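Local coordinates for extracellular solute-binding protein family 1 (Arthrobacter chlorophenolicus, PDB 4R2F) that binds the beta-1,3-linked glucose disaccharide laminaribiose and probably delivers it, as an extracellular solute-binding protein, to a sugar transporter, at residues A[192-204]-A[249-262]. Sequence-based numbering, arbitrary orientation.
Sequences VGFATGSGAGNNI and VIDPAAVSYTTDNL. With BGC (beta-D-glucopyranose), chain B; BGC (beta-D-glucopyranose), chain C.
N202 and G199 both donate to the carbonyl of Y257, and the two segments are drawn close together here. N202 ND2 lies 2.9 Å from Y257 O in a fairly straight bond, while G199 N comes to 2.8 Å from Y257 O on the opposite face of the carbonyl plane. With CG anti to the backbone N (chi1 -166°), the N202 amide reaches across to Y257. Its other end is used too: N202 OD1 accepts from I204 N, a capping bond at the start of helix 204-215. G197 and G199, both without side chains, let the backbones come close, G199 CA lying 4.2 Å from S256 CA. G197 CA makes a CA-H...O contact of 3.1 Å with A254 O, which also accepts from S198 N. S198 OG donates to V255 O at 2.7 Å. L262 packs its CD1 on A195 CB and its CD2 against I204 CG2. The Y257 ring turns its edge to T196 O, and its hydroxyl donates to D251 OD2.

The two loops lead into helices 204-215 and 259-267, the second opened by the capping box of T258 and N261. Both helix starts border the sugar cleft of this solute-binding protein. N203 N donates to O6 of the chain B glucose at 2.9 Å.

Around A200 and G201 the contact is looser and largely water-mediated. One water joins A200 O to T259 N. A second bridges G201 O and T259 OG1. A third, next to the sugar, connects N202 OD1, T259 OG1 and O6 of the chain B glucose.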
# COMPACT_ATOMS: atom_id res chain seq x y z
N VAL A 192 10.92 -16.02 -12.77
CA VAL A 192 11.19 -15.46 -11.45
C VAL A 192 10.18 -16.00 -10.47
O VAL A 192 8.98 -15.77 -10.59
CB VAL A 192 11.18 -13.93 -11.47
CG1 VAL A 192 11.27 -13.37 -10.05
CG2 VAL A 192 12.34 -13.44 -12.31
N GLY A 193 10.69 -16.73 -9.50
CA GLY A 193 9.84 -17.39 -8.52
C GLY A 193 9.23 -16.50 -7.45
O GLY A 193 8.30 -16.90 -6.79
N PHE A 194 9.78 -15.30 -7.27
CA PHE A 194 9.21 -14.35 -6.33
C PHE A 194 9.58 -12.94 -6.77
O PHE A 194 10.63 -12.38 -6.39
CB PHE A 194 9.68 -14.66 -4.91
CG PHE A 194 8.76 -14.17 -3.83
CD1 PHE A 194 7.52 -14.74 -3.64
CD2 PHE A 194 9.16 -13.18 -2.97
CE1 PHE A 194 6.67 -14.30 -2.65
CE2 PHE A 194 8.33 -12.74 -1.96
CZ PHE A 194 7.08 -13.30 -1.81
N ALA A 195 8.69 -12.37 -7.58
CA ALA A 195 8.94 -11.11 -8.23
C ALA A 195 8.68 -10.00 -7.24
O ALA A 195 7.65 -9.99 -6.56
CB ALA A 195 8.05 -10.94 -9.45
N THR A 196 9.63 -9.08 -7.18
CA THR A 196 9.52 -7.89 -6.35
C THR A 196 10.42 -6.80 -6.95
O THR A 196 11.00 -7.00 -8.01
CB THR A 196 9.84 -8.20 -4.88
OG1 THR A 196 9.37 -7.12 -4.07
CG2 THR A 196 11.33 -8.38 -4.66
N GLY A 197 10.52 -5.66 -6.29
CA GLY A 197 11.36 -4.60 -6.75
C GLY A 197 11.51 -3.52 -5.72
O GLY A 197 10.56 -3.21 -5.02
N SER A 198 12.70 -2.92 -5.68
CA SER A 198 12.99 -1.80 -4.77
C SER A 198 13.69 -0.64 -5.43
O SER A 198 14.33 0.18 -4.75
CB SER A 198 13.79 -2.29 -3.55
OG SER A 198 15.08 -2.75 -3.93
N GLY A 199 13.52 -0.53 -6.74
CA GLY A 199 14.11 0.58 -7.48
C GLY A 199 13.45 1.88 -7.13
O GLY A 199 12.50 1.90 -6.34
N ALA A 200 13.92 2.97 -7.74
CA ALA A 200 13.38 4.31 -7.46
C ALA A 200 11.88 4.34 -7.72
O ALA A 200 11.41 3.86 -8.75
CB ALA A 200 14.07 5.36 -8.31
N GLY A 201 11.13 4.90 -6.79
CA GLY A 201 9.68 4.96 -6.90
C GLY A 201 8.93 3.68 -6.55
O GLY A 201 7.71 3.66 -6.52
N ASN A 202 9.65 2.59 -6.31
CA ASN A 202 9.02 1.29 -6.09
C ASN A 202 9.12 0.91 -4.61
O ASN A 202 10.19 0.58 -4.11
CB ASN A 202 9.71 0.25 -6.97
CG ASN A 202 8.93 -1.03 -7.06
OD1 ASN A 202 7.92 -1.19 -6.38
ND2 ASN A 202 9.38 -1.94 -7.89
N ASN A 203 7.97 0.93 -3.93
CA ASN A 203 7.85 0.58 -2.50
C ASN A 203 7.41 -0.86 -2.21
O ASN A 203 7.27 -1.29 -1.05
CB ASN A 203 6.86 1.55 -1.84
CG ASN A 203 7.33 2.98 -1.91
OD1 ASN A 203 6.64 3.87 -2.40
ND2 ASN A 203 8.51 3.20 -1.43
N ILE A 204 7.24 -1.65 -3.26
CA ILE A 204 6.74 -3.01 -3.08
C ILE A 204 7.73 -3.88 -2.29
O ILE A 204 7.32 -4.69 -1.45
CB ILE A 204 6.39 -3.63 -4.44
CG1 ILE A 204 5.19 -2.89 -5.05
CG2 ILE A 204 6.16 -5.13 -4.36
CD1 ILE A 204 3.87 -3.02 -4.28
N VAL A 249 15.59 -17.26 -6.40
CA VAL A 249 14.11 -17.24 -6.50
C VAL A 249 13.64 -15.79 -6.59
O VAL A 249 12.73 -15.44 -7.35
CB VAL A 249 13.49 -17.96 -5.30
CG1 VAL A 249 11.97 -17.77 -5.24
CG2 VAL A 249 13.86 -19.44 -5.36
N ILE A 250 14.26 -14.95 -5.77
CA ILE A 250 14.23 -13.52 -6.00
C ILE A 250 15.32 -13.23 -7.03
O ILE A 250 16.45 -13.71 -6.91
CB ILE A 250 14.43 -12.73 -4.68
CG1 ILE A 250 13.17 -12.88 -3.81
CG2 ILE A 250 14.73 -11.27 -4.96
CD1 ILE A 250 13.25 -12.26 -2.42
N ASP A 251 14.94 -12.42 -8.02
CA ASP A 251 15.79 -12.03 -9.14
C ASP A 251 16.93 -11.20 -8.56
O ASP A 251 16.68 -10.29 -7.74
CB ASP A 251 14.93 -11.21 -10.11
CG ASP A 251 15.66 -10.73 -11.37
OD1 ASP A 251 16.89 -10.51 -11.40
OD2 ASP A 251 14.93 -10.49 -12.36
N PRO A 252 18.18 -11.52 -8.93
CA PRO A 252 19.29 -10.77 -8.35
C PRO A 252 19.25 -9.27 -8.66
O PRO A 252 19.83 -8.48 -7.91
CB PRO A 252 20.53 -11.44 -8.97
CG PRO A 252 20.03 -12.03 -10.24
CD PRO A 252 18.66 -12.53 -9.90
N ALA A 253 18.57 -8.87 -9.75
CA ALA A 253 18.43 -7.42 -10.03
C ALA A 253 17.15 -6.82 -9.44
O ALA A 253 16.89 -5.65 -9.67
CB ALA A 253 18.45 -7.16 -11.52
N ALA A 254 16.36 -7.59 -8.68
CA ALA A 254 15.10 -7.04 -8.10
C ALA A 254 15.30 -5.72 -7.34
O ALA A 254 14.43 -4.85 -7.34
CB ALA A 254 14.44 -8.06 -7.18
N VAL A 255 16.43 -5.58 -6.67
CA VAL A 255 16.75 -4.38 -5.90
C VAL A 255 16.66 -3.10 -6.74
O VAL A 255 16.36 -2.01 -6.23
CB VAL A 255 18.16 -4.51 -5.24
CG1 VAL A 255 19.24 -4.70 -6.28
CG2 VAL A 255 18.49 -3.30 -4.39
N SER A 256 16.93 -3.24 -8.04
CA SER A 256 17.01 -2.11 -8.95
C SER A 256 15.70 -1.78 -9.66
O SER A 256 15.62 -0.77 -10.36
CB SER A 256 18.08 -2.39 -10.02
OG SER A 256 17.64 -3.38 -10.96
N TYR A 257 14.69 -2.63 -9.51
CA TYR A 257 13.56 -2.57 -10.41
C TYR A 257 12.52 -1.54 -10.02
O TYR A 257 12.03 -1.52 -8.89
CB TYR A 257 12.87 -3.91 -10.52
CG TYR A 257 13.58 -5.00 -11.28
CD1 TYR A 257 14.50 -4.72 -12.31
CD2 TYR A 257 13.28 -6.31 -11.02
CE1 TYR A 257 15.11 -5.77 -13.01
CE2 TYR A 257 13.88 -7.35 -11.69
CZ TYR A 257 14.79 -7.09 -12.68
OH TYR A 257 15.35 -8.17 -13.31
N THR A 258 12.19 -0.70 -10.97
CA THR A 258 11.17 0.31 -10.82
C THR A 258 9.81 -0.36 -10.96
O THR A 258 9.70 -1.56 -11.29
CB THR A 258 11.26 1.37 -11.95
OG1 THR A 258 11.14 0.68 -13.19
CG2 THR A 258 12.58 2.19 -11.93
N THR A 259 8.77 0.44 -10.79
CA THR A 259 7.40 -0.06 -10.92
C THR A 259 7.21 -0.56 -12.35
O THR A 259 6.64 -1.63 -12.56
CB THR A 259 6.38 1.03 -10.54
OG1 THR A 259 6.46 1.29 -9.12
CG2 THR A 259 4.98 0.58 -10.90
N ASP A 260 7.70 0.20 -13.32
CA ASP A 260 7.64 -0.22 -14.72
C ASP A 260 8.38 -1.51 -14.97
O ASP A 260 7.90 -2.35 -15.72
CB ASP A 260 8.21 0.88 -15.65
CG ASP A 260 7.25 2.05 -15.84
OD1 ASP A 260 6.06 1.93 -15.49
OD2 ASP A 260 7.68 3.10 -16.34
N ASN A 261 9.56 -1.66 -14.38
CA ASN A 261 10.34 -2.88 -14.55
C ASN A 261 9.57 -4.09 -14.04
O ASN A 261 9.54 -5.13 -14.69
CB ASN A 261 11.66 -2.84 -13.77
CG ASN A 261 12.65 -1.82 -14.29
OD1 ASN A 261 13.51 -1.37 -13.55
ND2 ASN A 261 12.53 -1.43 -15.55
N LEU A 262 8.99 -3.93 -12.87
CA LEU A 262 8.27 -5.01 -12.21
C LEU A 262 6.98 -5.37 -12.97
O LEU A 262 6.71 -6.54 -13.23
CB LEU A 262 8.00 -4.64 -10.74
CG LEU A 262 7.14 -5.66 -9.98
CD1 LEU A 262 7.74 -7.06 -10.01
CD2 LEU A 262 6.97 -5.17 -8.56
C2 BGC B . 0.89 1.25 -4.42
C3 BGC B . 1.71 2.13 -3.46
C4 BGC B . 3.19 2.04 -3.83
C5 BGC B . 3.39 2.35 -5.34
C6 BGC B . 4.86 2.35 -5.77
C1 BGC B . 1.24 1.60 -5.88
O1 BGC B . 0.56 0.73 -6.79
O2 BGC B . -0.51 1.42 -4.16
O3 BGC B . 1.40 1.72 -2.10
O4 BGC B . 4.03 2.93 -3.09
O5 BGC B . 2.65 1.40 -6.07
O6 BGC B . 5.47 1.11 -5.41
C2 BGC C . 0.53 2.47 -0.02
C3 BGC C . 0.61 3.67 0.92
C4 BGC C . 2.04 3.84 1.42
C5 BGC C . 2.99 3.94 0.24
C6 BGC C . 4.46 3.99 0.69
C1 BGC C . 1.47 2.77 -1.17
O2 BGC C . -0.80 2.27 -0.49
O3 BGC C . -0.28 3.49 2.03
O4 BGC C . 2.15 5.05 2.16
O5 BGC C . 2.81 2.83 -0.65
O6 BGC C . 4.86 2.78 1.37
O HOH W 1 12.52 -10.84 -7.72
O HOH W 2 9.08 3.10 -9.93
O HOH W 3 16.56 1.83 -9.70
O HOH W 4 6.43 3.89 -8.82
O HOH W 5 5.54 -0.55 -7.61